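Local coordinates for purine nucleoside phosphorylase (Grouper iridovirus, PDB 3KHS), which probably catalyses the phosphorolysis of purine nucleosides such as inosine and guanosine to free base and ribose 1-phosphate, a step of purine salvage, at residues B[116-121]-B[210-215]; B[126-131]-B[184-189]; B[178-183]-B[269-274]. All coordinates share one frame; numbering follows the deposited sequence.

Interaction 1. Residues B[116-121]-B[210-215]; sequences GLNPSY and GSDAVG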
ATOM      1  N   GLY B 116     -15.450 -12.500  -9.847  1.00 29.43           N
ATOM      2  CA  GLY B 116     -15.753 -11.722 -11.029  1.00 32.55           C
ATOM      3  C   GLY B 116     -16.464 -10.410 -10.717  1.00 33.85           C
ATOM      4  O   GLY B 116     -17.375 -10.380  -9.913  1.00 37.75           O
ATOM      5  N   LEU B 117     -16.028  -9.333 -11.355  1.00 34.26           N
ATOM      6  CA  LEU B 117     -16.609  -8.016 -11.191  1.00 34.22           C
ATOM      7  C   LEU B 117     -17.345  -7.675 -12.495  1.00 40.13           C
ATOM      8  O   LEU B 117     -18.346  -6.959 -12.484  1.00 42.34           O
ATOM      9  CB  LEU B 117     -15.498  -7.004 -10.922  1.00 32.62           C
ATOM     10  CG  LEU B 117     -14.760  -7.222  -9.583  1.00 34.52           C
ATOM     11  CD1 LEU B 117     -13.416  -6.550  -9.592  1.00 26.81           C
ATOM     12  CD2 LEU B 117     -15.619  -6.695  -8.418  1.00 29.58           C
ATOM     13  N   ASN B 118     -16.850  -8.203 -13.613  1.00 38.91           N
ATOM     14  CA  ASN B 118     -17.450  -7.967 -14.922  1.00 38.48           C
ATOM     15  C   ASN B 118     -18.881  -8.505 -14.970  1.00 39.34           C
ATOM     16  O   ASN B 118     -19.118  -9.689 -14.772  1.00 41.13           O
ATOM     17  CB  ASN B 118     -16.611  -8.636 -16.013  1.00 37.07           C
ATOM     18  CG  ASN B 118     -17.024  -8.205 -17.417  1.00 35.15           C
ATOM     19  OD1 ASN B 118     -18.142  -8.453 -17.857  1.00 37.81           O
ATOM     20  ND2 ASN B 118     -16.127  -7.554 -18.109  1.00 31.65           N
ATOM     21  N   PRO B 119     -19.846  -7.638 -15.283  1.00 41.14           N
ATOM     22  CA  PRO B 119     -21.279  -7.964 -15.365  1.00 43.81           C
ATOM     23  C   PRO B 119     -21.644  -9.234 -16.120  1.00 43.62           C
ATOM     24  O   PRO B 119     -22.635  -9.874 -15.800  1.00 46.60           O
ATOM     25  CB  PRO B 119     -21.889  -6.735 -16.049  1.00 39.25           C
ATOM     26  CG  PRO B 119     -20.920  -5.639 -15.739  1.00 41.41           C
ATOM     27  CD  PRO B 119     -19.576  -6.308 -15.851  1.00 37.69           C
ATOM     28  N   SER B 120     -20.859  -9.599 -17.123  1.00 40.95           N
ATOM     29  CA  SER B 120     -21.202 -10.775 -17.913  1.00 44.51           C
ATOM     30  C   SER B 120     -20.546 -12.085 -17.478  1.00 44.64           C
ATOM     31  O   SER B 120     -20.782 -13.125 -18.071  1.00 44.32           O
ATOM     32  CB  SER B 120     -20.897 -10.513 -19.385  1.00 41.71           C
ATOM     33  OG  SER B 120     -19.562 -10.097 -19.520  1.00 47.83           O
ATOM     34  N   TYR B 121     -19.728 -12.039 -16.439  1.00 41.73           N
ATOM     35  CA  TYR B 121     -19.083 -13.248 -15.966  1.00 33.85           C
ATOM     36  C   TYR B 121     -20.071 -13.995 -15.105  1.00 36.83           C
ATOM     37  O   TYR B 121     -20.934 -13.392 -14.471  1.00 42.97           O
ATOM     38  CB  TYR B 121     -17.824 -12.927 -15.121  1.00 29.90           C
ATOM     39  CG  TYR B 121     -16.631 -12.346 -15.882  1.00 30.75           C
ATOM     40  CD1 TYR B 121     -16.767 -11.898 -17.193  1.00 32.59           C
ATOM     41  CD2 TYR B 121     -15.377 -12.207 -15.270  1.00 31.47           C
ATOM     42  CE1 TYR B 121     -15.708 -11.318 -17.879  1.00 37.92           C
ATOM     43  CE2 TYR B 121     -14.283 -11.622 -15.960  1.00 36.86           C
ATOM     44  CZ  TYR B 121     -14.466 -11.172 -17.267  1.00 38.46           C
ATOM     45  OH  TYR B 121     -13.456 -10.531 -17.967  1.00 38.20           O
ATOM     46  N   GLY B 210     -11.261  -0.313 -13.569  1.00 26.25           N
ATOM     47  CA  GLY B 210     -11.299  -1.148 -14.749  1.00 27.89           C
ATOM     48  C   GLY B 210     -11.022  -2.627 -14.493  1.00 29.71           C
ATOM     49  O   GLY B 210     -10.554  -3.335 -15.385  1.00 29.36           O
ATOM     50  N   SER B 211     -11.305  -3.107 -13.293  1.00 25.58           N
ATOM     51  CA  SER B 211     -11.052  -4.506 -12.988  1.00 28.51           C
ATOM     52  C   SER B 211     -12.190  -5.406 -13.461  1.00 32.37           C
ATOM     53  O   SER B 211     -13.363  -5.073 -13.280  1.00 30.42           O
ATOM     54  CB  SER B 211     -10.905  -4.706 -11.477  1.00 24.81           C
ATOM     55  OG  SER B 211     -10.039  -3.763 -10.880  1.00 28.38           O
ATOM     56  N   ASP B 212     -11.845  -6.556 -14.033  1.00 31.98           N
ATOM     57  CA  ASP B 212     -12.835  -7.510 -14.479  1.00 30.90           C
ATOM     58  C   ASP B 212     -12.983  -8.614 -13.447  1.00 35.35           C
ATOM     59  O   ASP B 212     -14.024  -9.271 -13.361  1.00 38.00           O
ATOM     60  CB  ASP B 212     -12.428  -8.134 -15.816  1.00 35.92           C
ATOM     61  CG  ASP B 212     -12.524  -7.159 -16.966  1.00 32.64           C
ATOM     62  OD1 ASP B 212     -13.660  -6.730 -17.313  1.00 33.64           O
ATOM     63  OD2 ASP B 212     -11.456  -6.824 -17.506  1.00 32.22           O
ATOM     64  N   ALA B 213     -11.923  -8.839 -12.685  1.00 34.63           N
ATOM     65  CA  ALA B 213     -11.925  -9.865 -11.649  1.00 35.62           C
ATOM     66  C   ALA B 213     -10.892  -9.464 -10.595  1.00 33.22           C
ATOM     67  O   ALA B 213      -9.961  -8.709 -10.893  1.00 37.24           O
ATOM     68  CB  ALA B 213     -11.588 -11.243 -12.254  1.00 33.65           C
ATOM     69  N   VAL B 214     -11.074  -9.945  -9.367  1.00 31.60           N
ATOM     70  CA  VAL B 214     -10.160  -9.615  -8.268  1.00 27.08           C
ATOM     71  C   VAL B 214      -9.729 -10.858  -7.511  1.00 28.97           C
ATOM     72  O   VAL B 214     -10.537 -11.739  -7.213  1.00 23.60           O
ATOM     73  CB  VAL B 214     -10.812  -8.621  -7.277  1.00 30.17           C
ATOM     74  CG1 VAL B 214     -12.089  -9.203  -6.702  1.00 19.07           C
ATOM     75  CG2 VAL B 214      -9.847  -8.276  -6.163  1.00 29.24           C
ATOM     76  N   GLY B 215      -8.432 -10.935  -7.233  1.00 30.04           N
ATOM     77  CA  GLY B 215      -7.892 -12.063  -6.498  1.00 30.62           C
ATOM     78  C   GLY B 215      -6.685 -11.638  -5.659  1.00 29.17           C
ATOM     79  O   GLY B 215      -6.275 -10.488  -5.700  1.00 30.05           O
TER
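D212 O accepts two successive backbone N-H groups of the facing loop. L117 N lies 2.8 Å from D212 O, and N118 N lies 3.0 Å from the same D212 O. Both donors come from one face of the carbonyl plane, and the L117 donor stands well above it. The D212 carboxylate adds a third bond. N118 ND2 reaches D212 OD1 at 2.7 Å, nearly straight at 166°. The bond lies in the amide plane and meets OD1 on its anti side, 30° out of the carboxylate plane. N118 CG is anti to the backbone N (chi1 -169°), which lays the amide alongside the D212 side chain, both pointing the same way. D212 OD2 takes the backbone N of V188, so both carboxylate oxygens are held. The N118 amide is fixed at its other end too. Its OD1 accepts from S120 OG and from S120 N, the latter at 3.0 Å. Y121 then folds back over this turn. One ring face rests on N118 CB, and Y121 OH comes 3.4 Å from D212 CB. Beyond D212, L117 CD1 packs on S211 CB at 3.6 Å and more loosely on V214. G116 and A213 form an antiparallel non-hydrogen-bonded pair where strands 107-116 and 213-215 meet. The loop that follows holds a type I beta turn from N118 to Y121, with an Asx turn at N118.

Interaction 2. Residues B[126-131]-B[184-189]; sequences FMVVRD and THEGVY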
ATOM      1  N   PHE B 126     -14.175 -18.853 -17.136  1.00 38.08           N
ATOM      2  CA  PHE B 126     -12.729 -18.719 -17.148  1.00 34.64           C
ATOM      3  C   PHE B 126     -12.416 -17.324 -17.665  1.00 34.38           C
ATOM      4  O   PHE B 126     -13.063 -16.846 -18.591  1.00 36.80           O
ATOM      5  CB  PHE B 126     -12.099 -19.721 -18.119  1.00 36.06           C
ATOM      6  CG  PHE B 126     -12.059 -21.147 -17.621  1.00 32.22           C
ATOM      7  CD1 PHE B 126     -11.762 -22.184 -18.499  1.00 33.91           C
ATOM      8  CD2 PHE B 126     -12.288 -21.452 -16.299  1.00 33.82           C
ATOM      9  CE1 PHE B 126     -11.696 -23.500 -18.059  1.00 33.62           C
ATOM     10  CE2 PHE B 126     -12.220 -22.776 -15.853  1.00 37.70           C
ATOM     11  CZ  PHE B 126     -11.924 -23.795 -16.739  1.00 34.56           C
ATOM     12  N   MET B 127     -11.437 -16.658 -17.071  1.00 39.13           N
ATOM     13  CA  MET B 127     -11.041 -15.352 -17.574  1.00 34.65           C
ATOM     14  C   MET B 127      -9.558 -15.409 -17.871  1.00 35.14           C
ATOM     15  O   MET B 127      -8.735 -15.483 -16.963  1.00 33.53           O
ATOM     16  CB  MET B 127     -11.281 -14.209 -16.583  1.00 30.10           C
ATOM     17  CG  MET B 127     -10.852 -12.884 -17.206  1.00 30.53           C
ATOM     18  SD  MET B 127     -10.694 -11.484 -16.142  1.00 29.11           S
ATOM     19  CE  MET B 127      -9.025 -11.702 -15.554  1.00 32.62           C
ATOM     20  N   VAL B 128      -9.236 -15.398 -19.153  1.00 35.88           N
ATOM     21  CA  VAL B 128      -7.863 -15.402 -19.598  1.00 33.15           C
ATOM     22  C   VAL B 128      -7.394 -13.987 -19.277  1.00 38.13           C
ATOM     23  O   VAL B 128      -8.101 -13.017 -19.586  1.00 39.31           O
ATOM     24  CB  VAL B 128      -7.810 -15.681 -21.121  1.00 37.11           C
ATOM     25  CG1 VAL B 128      -6.489 -15.255 -21.685  1.00 24.70           C
ATOM     26  CG2 VAL B 128      -8.056 -17.160 -21.378  1.00 30.12           C
ATOM     27  N   VAL B 129      -6.215 -13.860 -18.670  1.00 34.24           N
ATOM     28  CA  VAL B 129      -5.725 -12.546 -18.273  1.00 30.14           C
ATOM     29  C   VAL B 129      -4.961 -11.781 -19.328  1.00 34.54           C
ATOM     30  O   VAL B 129      -3.947 -12.250 -19.836  1.00 35.34           O
ATOM     31  CB  VAL B 129      -4.845 -12.638 -16.988  1.00 25.55           C
ATOM     32  CG1 VAL B 129      -4.433 -11.252 -16.541  1.00 20.67           C
ATOM     33  CG2 VAL B 129      -5.616 -13.333 -15.897  1.00 14.65           C
ATOM     34  N   ARG B 130      -5.442 -10.584 -19.643  1.00 35.01           N
ATOM     35  CA  ARG B 130      -4.792  -9.773 -20.657  1.00 38.85           C
ATOM     36  C   ARG B 130      -3.935  -8.700 -20.025  1.00 38.12           C
ATOM     37  O   ARG B 130      -3.033  -8.164 -20.649  1.00 39.22           O
ATOM     38  CB  ARG B 130      -5.828  -9.119 -21.589  1.00 40.35           C
ATOM     39  CG  ARG B 130      -6.490  -7.881 -21.015  1.00 44.47           C
ATOM     40  CD  ARG B 130      -7.354  -7.115 -22.040  1.00 44.92           C
ATOM     41  NE  ARG B 130      -7.249  -5.672 -21.790  1.00 46.28           N
ATOM     42  CZ  ARG B 130      -8.214  -4.933 -21.261  1.00 42.33           C
ATOM     43  NH1 ARG B 130      -9.372  -5.486 -20.937  1.00 46.44           N
ATOM     44  NH2 ARG B 130      -8.009  -3.648 -21.018  1.00 48.65           N
ATOM     45  N   ASP B 131      -4.218  -8.378 -18.772  1.00 40.47           N
ATOM     46  CA  ASP B 131      -3.451  -7.350 -18.082  1.00 37.01           C
ATOM     47  C   ASP B 131      -3.792  -7.394 -16.599  1.00 35.82           C
ATOM     48  O   ASP B 131      -4.753  -8.052 -16.213  1.00 37.76           O
ATOM     49  CB  ASP B 131      -3.792  -5.973 -18.660  1.00 32.31           C
ATOM     50  CG  ASP B 131      -2.727  -4.948 -18.357  1.00 31.43           C
ATOM     51  OD1 ASP B 131      -1.629  -5.395 -18.019  1.00 35.60           O
ATOM     52  OD2 ASP B 131      -2.942  -3.721 -18.472  1.00 32.18           O
ATOM     53  N   THR B 184     -15.694 -18.426 -21.564  1.00 31.79           N
ATOM     54  CA  THR B 184     -14.315 -17.983 -21.460  1.00 29.33           C
ATOM     55  C   THR B 184     -14.217 -16.549 -21.906  1.00 31.72           C
ATOM     56  O   THR B 184     -14.649 -16.195 -22.992  1.00 35.36           O
ATOM     57  CB  THR B 184     -13.372 -18.859 -22.324  1.00 31.07           C
ATOM     58  OG1 THR B 184     -13.524 -20.231 -21.956  1.00 24.46           O
ATOM     59  CG2 THR B 184     -11.942 -18.476 -22.096  1.00 29.48           C
ATOM     60  N   HIS B 185     -13.618 -15.724 -21.067  1.00 35.20           N
ATOM     61  CA  HIS B 185     -13.469 -14.311 -21.365  1.00 34.07           C
ATOM     62  C   HIS B 185     -11.993 -13.935 -21.365  1.00 35.30           C
ATOM     63  O   HIS B 185     -11.119 -14.779 -21.127  1.00 34.94           O
ATOM     64  CB  HIS B 185     -14.197 -13.510 -20.282  1.00 39.27           C
ATOM     65  CG  HIS B 185     -15.531 -14.082 -19.894  1.00 36.44           C
ATOM     66  ND1 HIS B 185     -16.695 -13.784 -20.570  1.00 40.41           N
ATOM     67  CD2 HIS B 185     -15.883 -14.935 -18.905  1.00 41.70           C
ATOM     68  CE1 HIS B 185     -17.707 -14.426 -20.009  1.00 38.26           C
ATOM     69  NE2 HIS B 185     -17.243 -15.132 -18.997  1.00 45.00           N
ATOM     70  N   GLU B 186     -11.730 -12.666 -21.650  1.00 31.73           N
ATOM     71  CA  GLU B 186     -10.391 -12.124 -21.644  1.00 38.81           C
ATOM     72  C   GLU B 186     -10.524 -10.778 -20.954  1.00 36.66           C
ATOM     73  O   GLU B 186     -11.244  -9.925 -21.435  1.00 37.43           O
ATOM     74  CB  GLU B 186      -9.846 -11.941 -23.054  1.00 38.81           C
ATOM     75  CG  GLU B 186      -8.471 -11.332 -23.055  1.00 43.63           C
ATOM     76  CD  GLU B 186      -7.769 -11.490 -24.375  1.00 54.29           C
ATOM     77  OE1 GLU B 186      -8.437 -11.317 -25.410  1.00 59.88           O
ATOM     78  OE2 GLU B 186      -6.553 -11.774 -24.381  1.00 51.99           O
ATOM     79  N   GLY B 187      -9.844 -10.603 -19.822  1.00 36.91           N
ATOM     80  CA  GLY B 187      -9.957  -9.360 -19.096  1.00 35.37           C
ATOM     81  C   GLY B 187      -8.820  -8.980 -18.164  1.00 39.76           C
ATOM     82  O   GLY B 187      -7.735  -9.595 -18.146  1.00 35.65           O
ATOM     83  N   VAL B 188      -9.091  -7.946 -17.370  1.00 34.33           N
ATOM     84  CA  VAL B 188      -8.117  -7.397 -16.449  1.00 32.43           C
ATOM     85  C   VAL B 188      -8.193  -7.973 -15.038  1.00 31.12           C
ATOM     86  O   VAL B 188      -9.258  -7.943 -14.415  1.00 30.05           O
ATOM     87  CB  VAL B 188      -8.279  -5.863 -16.399  1.00 27.81           C
ATOM     88  CG1 VAL B 188      -7.189  -5.250 -15.537  1.00 26.88           C
ATOM     89  CG2 VAL B 188      -8.235  -5.300 -17.797  1.00 23.13           C
ATOM     90  N   TYR B 189      -7.067  -8.492 -14.537  1.00 30.68           N
ATOM     91  CA  TYR B 189      -7.025  -9.079 -13.172  1.00 29.67           C
ATOM     92  C   TYR B 189      -6.511  -8.074 -12.160  1.00 26.33           C
ATOM     93  O   TYR B 189      -5.435  -7.529 -12.323  1.00 33.29           O
ATOM     94  CB  TYR B 189      -6.123 -10.326 -13.117  1.00 19.18           C
ATOM     95  CG  TYR B 189      -6.039 -10.984 -11.757  1.00 22.62           C
ATOM     96  CD1 TYR B 189      -6.719 -12.177 -11.481  1.00 21.56           C
ATOM     97  CD2 TYR B 189      -5.216 -10.451 -10.764  1.00 19.70           C
ATOM     98  CE1 TYR B 189      -6.561 -12.841 -10.225  1.00 21.00           C
ATOM     99  CE2 TYR B 189      -5.057 -11.093  -9.538  1.00 16.06           C
ATOM    100  CZ  TYR B 189      -5.718 -12.280  -9.279  1.00 20.60           C
ATOM    101  OH  TYR B 189      -5.434 -12.900  -8.080  1.00 31.95           O
TER
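M127 reaches across to G187 and on toward Y189, one atom after another. Its CB starts on the sheet face shared with H185. CG is anti to the backbone N (chi1 -179°), which sends the chain toward the neighbouring strand, and M127 CG lies 3.6 Å from G187 N. M127 SD then passes over the bare G187 backbone, 3.7 Å from G187 CA. The chain bends at chi3, which brings M127 CE to 3.6 Å from G187 O. M127 CE also lies 4.0 Å from Y189 CB. V129 CG1 meets the same Y189 CB. Alongside these side chains the backbones pair in parallel. H185 N donates to F126 O, and V128 N donates to H185 O. G187 N lies 3.0 Å from V128 O. R130 N donates to G187 O. At the corner at R130, its CB packs on E186 CG, and the E186 carboxylate salt-bridges to R168. V188 CG2 sits over one face of the R130 guanidinium, 3.3 Å from R130 NH1. Between V129 and D131 the register slips by one residue, R130 being the extra one, and Y189 N bonds to D131 O. D131 OD2 accepts from A201 N of the second subunit. The arrangement is a parallel strand pair with a beta bulge, set in the mixed sheet of this phosphorylase fold.

Interaction 3. Residues B[178-183]-B[269-274]; sequences LGMSYA and TALVKL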
ATOM      1  N   LEU B 178     -12.517 -26.501 -27.258  1.00 51.82           N
ATOM      2  CA  LEU B 178     -13.053 -27.417 -26.242  1.00 49.33           C
ATOM      3  C   LEU B 178     -14.532 -27.180 -25.966  1.00 48.34           C
ATOM      4  O   LEU B 178     -15.134 -27.888 -25.155  1.00 46.51           O
ATOM      5  CB  LEU B 178     -12.265 -27.313 -24.928  1.00 50.19           C
ATOM      6  CG  LEU B 178     -10.830 -27.863 -24.927  1.00 48.02           C
ATOM      7  CD1 LEU B 178     -10.002 -27.048 -23.957  1.00 44.32           C
ATOM      8  CD2 LEU B 178     -10.804 -29.361 -24.571  1.00 39.18           C
ATOM      9  N   GLY B 179     -15.109 -26.188 -26.644  1.00 46.63           N
ATOM     10  CA  GLY B 179     -16.522 -25.897 -26.476  1.00 48.61           C
ATOM     11  C   GLY B 179     -16.855 -25.014 -25.286  1.00 46.04           C
ATOM     12  O   GLY B 179     -17.965 -25.087 -24.767  1.00 47.03           O
ATOM     13  N   MET B 180     -15.914 -24.161 -24.879  1.00 45.56           N
ATOM     14  CA  MET B 180     -16.098 -23.287 -23.714  1.00 46.39           C
ATOM     15  C   MET B 180     -16.031 -21.824 -24.096  1.00 45.35           C
ATOM     16  O   MET B 180     -15.901 -20.951 -23.238  1.00 50.49           O
ATOM     17  CB  MET B 180     -14.997 -23.558 -22.675  1.00 41.73           C
ATOM     18  CG  MET B 180     -14.707 -25.030 -22.425  1.00 51.19           C
ATOM     19  SD  MET B 180     -13.441 -25.343 -21.147  1.00 56.65           S
ATOM     20  CE  MET B 180     -12.083 -24.500 -21.859  1.00 55.76           C
ATOM     21  N   SER B 181     -16.118 -21.543 -25.381  1.00 38.91           N
ATOM     22  CA  SER B 181     -16.011 -20.165 -25.825  1.00 39.15           C
ATOM     23  C   SER B 181     -17.001 -19.197 -25.182  1.00 36.78           C
ATOM     24  O   SER B 181     -16.695 -18.019 -25.034  1.00 38.34           O
ATOM     25  CB  SER B 181     -16.154 -20.098 -27.344  1.00 38.34           C
ATOM     26  OG  SER B 181     -17.411 -20.633 -27.732  1.00 40.44           O
ATOM     27  N   TYR B 182     -18.177 -19.679 -24.803  1.00 32.24           N
ATOM     28  CA  TYR B 182     -19.189 -18.806 -24.223  1.00 35.51           C
ATOM     29  C   TYR B 182     -18.953 -18.527 -22.746  1.00 35.61           C
ATOM     30  O   TYR B 182     -19.494 -17.564 -22.196  1.00 38.42           O
ATOM     31  CB  TYR B 182     -20.588 -19.422 -24.436  1.00 32.76           C
ATOM     32  CG  TYR B 182     -21.129 -19.186 -25.837  1.00 32.36           C
ATOM     33  CD1 TYR B 182     -21.467 -17.900 -26.260  1.00 31.70           C
ATOM     34  CD2 TYR B 182     -21.218 -20.230 -26.765  1.00 37.07           C
ATOM     35  CE1 TYR B 182     -21.877 -17.643 -27.576  1.00 32.81           C
ATOM     36  CE2 TYR B 182     -21.625 -19.996 -28.088  1.00 34.39           C
ATOM     37  CZ  TYR B 182     -21.950 -18.694 -28.485  1.00 40.60           C
ATOM     38  OH  TYR B 182     -22.333 -18.436 -29.786  1.00 36.43           O
ATOM     39  N   ALA B 183     -18.115 -19.356 -22.137  1.00 33.82           N
ATOM     40  CA  ALA B 183     -17.783 -19.292 -20.711  1.00 33.30           C
ATOM     41  C   ALA B 183     -16.351 -18.830 -20.485  1.00 34.58           C
ATOM     42  O   ALA B 183     -15.839 -18.854 -19.349  1.00 31.71           O
ATOM     43  CB  ALA B 183     -17.946 -20.679 -20.091  1.00 26.49           C
ATOM     44  N   THR B 269      -8.073 -28.225 -16.430  1.00 38.89           N
ATOM     45  CA  THR B 269      -7.033 -29.186 -16.769  1.00 37.42           C
ATOM     46  C   THR B 269      -6.990 -29.425 -18.271  1.00 43.51           C
ATOM     47  O   THR B 269      -5.912 -29.456 -18.865  1.00 46.02           O
ATOM     48  CB  THR B 269      -7.267 -30.538 -16.093  1.00 42.57           C
ATOM     49  OG1 THR B 269      -7.248 -30.378 -14.666  1.00 38.49           O
ATOM     50  CG2 THR B 269      -6.173 -31.527 -16.510  1.00 36.47           C
ATOM     51  N   ALA B 270      -8.163 -29.605 -18.881  1.00 42.92           N
ATOM     52  CA  ALA B 270      -8.251 -29.818 -20.318  1.00 40.13           C
ATOM     53  C   ALA B 270      -7.694 -28.613 -21.065  1.00 42.51           C
ATOM     54  O   ALA B 270      -6.895 -28.758 -21.998  1.00 48.48           O
ATOM     55  CB  ALA B 270      -9.695 -30.052 -20.715  1.00 42.67           C
ATOM     56  N   LEU B 271      -8.119 -27.422 -20.657  1.00 40.68           N
ATOM     57  CA  LEU B 271      -7.663 -26.180 -21.289  1.00 40.46           C
ATOM     58  C   LEU B 271      -6.141 -26.045 -21.254  1.00 39.98           C
ATOM     59  O   LEU B 271      -5.515 -25.745 -22.264  1.00 41.96           O
ATOM     60  CB  LEU B 271      -8.302 -24.961 -20.599  1.00 37.34           C
ATOM     61  CG  LEU B 271      -7.885 -23.537 -21.042  1.00 43.10           C
ATOM     62  CD1 LEU B 271      -8.141 -23.345 -22.504  1.00 42.84           C
ATOM     63  CD2 LEU B 271      -8.662 -22.477 -20.278  1.00 40.55           C
ATOM     64  N   VAL B 272      -5.552 -26.250 -20.080  1.00 40.08           N
ATOM     65  CA  VAL B 272      -4.108 -26.156 -19.913  1.00 38.93           C
ATOM     66  C   VAL B 272      -3.368 -27.170 -20.801  1.00 41.87           C
ATOM     67  O   VAL B 272      -2.351 -26.834 -21.414  1.00 39.97           O
ATOM     68  CB  VAL B 272      -3.704 -26.371 -18.391  1.00 37.30           C
ATOM     69  CG1 VAL B 272      -2.185 -26.411 -18.234  1.00 30.21           C
ATOM     70  CG2 VAL B 272      -4.232 -25.217 -17.544  1.00 30.90           C
ATOM     71  N   LYS B 273      -3.884 -28.401 -20.871  1.00 43.36           N
ATOM     72  CA  LYS B 273      -3.263 -29.438 -21.687  1.00 45.10           C
ATOM     73  C   LYS B 273      -3.285 -29.067 -23.161  1.00 46.52           C
ATOM     74  O   LYS B 273      -2.247 -29.125 -23.838  1.00 47.80           O
ATOM     75  CB  LYS B 273      -3.954 -30.785 -21.470  1.00 42.48           C
ATOM     76  CG  LYS B 273      -3.806 -31.296 -20.050  1.00 45.47           C
ATOM     77  CD  LYS B 273      -4.408 -32.688 -19.831  1.00 46.48           C
ATOM     78  CE  LYS B 273      -3.790 -33.732 -20.759  1.00 53.21           C
ATOM     79  NZ  LYS B 273      -4.294 -35.111 -20.458  1.00 51.26           N
ATOM     80  N   LEU B 274      -4.451 -28.653 -23.655  1.00 45.78           N
ATOM     81  CA  LEU B 274      -4.565 -28.278 -25.061  1.00 47.16           C
ATOM     82  C   LEU B 274      -3.647 -27.104 -25.362  1.00 46.67           C
ATOM     83  O   LEU B 274      -3.071 -27.023 -26.445  1.00 46.95           O
ATOM     84  CB  LEU B 274      -6.009 -27.904 -25.423  1.00 48.13           C
ATOM     85  CG  LEU B 274      -6.552 -28.359 -26.794  1.00 51.59           C
ATOM     86  CD1 LEU B 274      -7.799 -27.544 -27.095  1.00 44.54           C
ATOM     87  CD2 LEU B 274      -5.509 -28.182 -27.923  1.00 38.82           C
TER
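L178 and L274 point their side chains at each other, tip to tip. L178 CG lies 3.7 Å from L274 CD1, and L178 CD1 is only slightly farther from that methyl. The rest of the L178 side chain spreads over the near side of helix 257-279. Its two methyls part there. L178 CD1 comes down on the helix backbone, 3.7 Å from L271 CA and close to L271 N. L178 CD2 turns to the neighbouring alanine, 4.1 Å from A270 CB. L178 CG stands beside the backbone N and anti to the carbonyl carbon (chi1 -70°). The branch is thereby carried toward the helix and touches A270, L271 and L274 on one side of that helix.

M180 and L271 meet differently. Their side chains cross at a slant. M180 is extended at chi2 and then bends at chi3 (-59°). The bend brings M180 CE to 4.0 Å from L271 CB and 4.2 Å from L271 CD1. Both residues are buried, and both also pack on F126 of the adjoining sheet. L178, in contrast, is exposed. The contact thus runs from the protein surface inward to the sheet.

No hydrogen bond crosses between the two segments. Within the loop A183 N lies 2.9 Å from M180 O, which also accepts from T184 OG1. Between L178 and M180, G179 has positive phi and ends helix 165-178 in a Schellman motif. L178, before it, and M180, after it, both face helix 257-279. A174 of helix 165-178 adds to the packing on L271 and L274. This is apolar packing of a Schellman-capped helix end, and the loop after it, against the long C-terminal helix of an alpha/beta fold.

Overall arrangement
Interactions 1 and 2 lie side by side in one sheet, their centres 9 Å apart, where strands 184-191 and 213-215 are neighbours. The tie between them is the probable hydrogen bond of D212 OD2 with V188 N, 2.6 Å long, and the Y121 and H185 rings stack. Interactions 2 and 3 are 14 Å apart between centres. F126 joins them: F126 N lies 2.8 Å from A183 O, and F126 CD1 lies 3.6 Å from L271 CD2. Interactions 1 and 3 do not touch; their nearest atoms are about 6 Å apart. The side chain of Y189, in interaction 2, is about 4 Å from a bound phosphate ion and a Tris molecule. Both probably come from the crystallisation liquor, but they may mark a pocket.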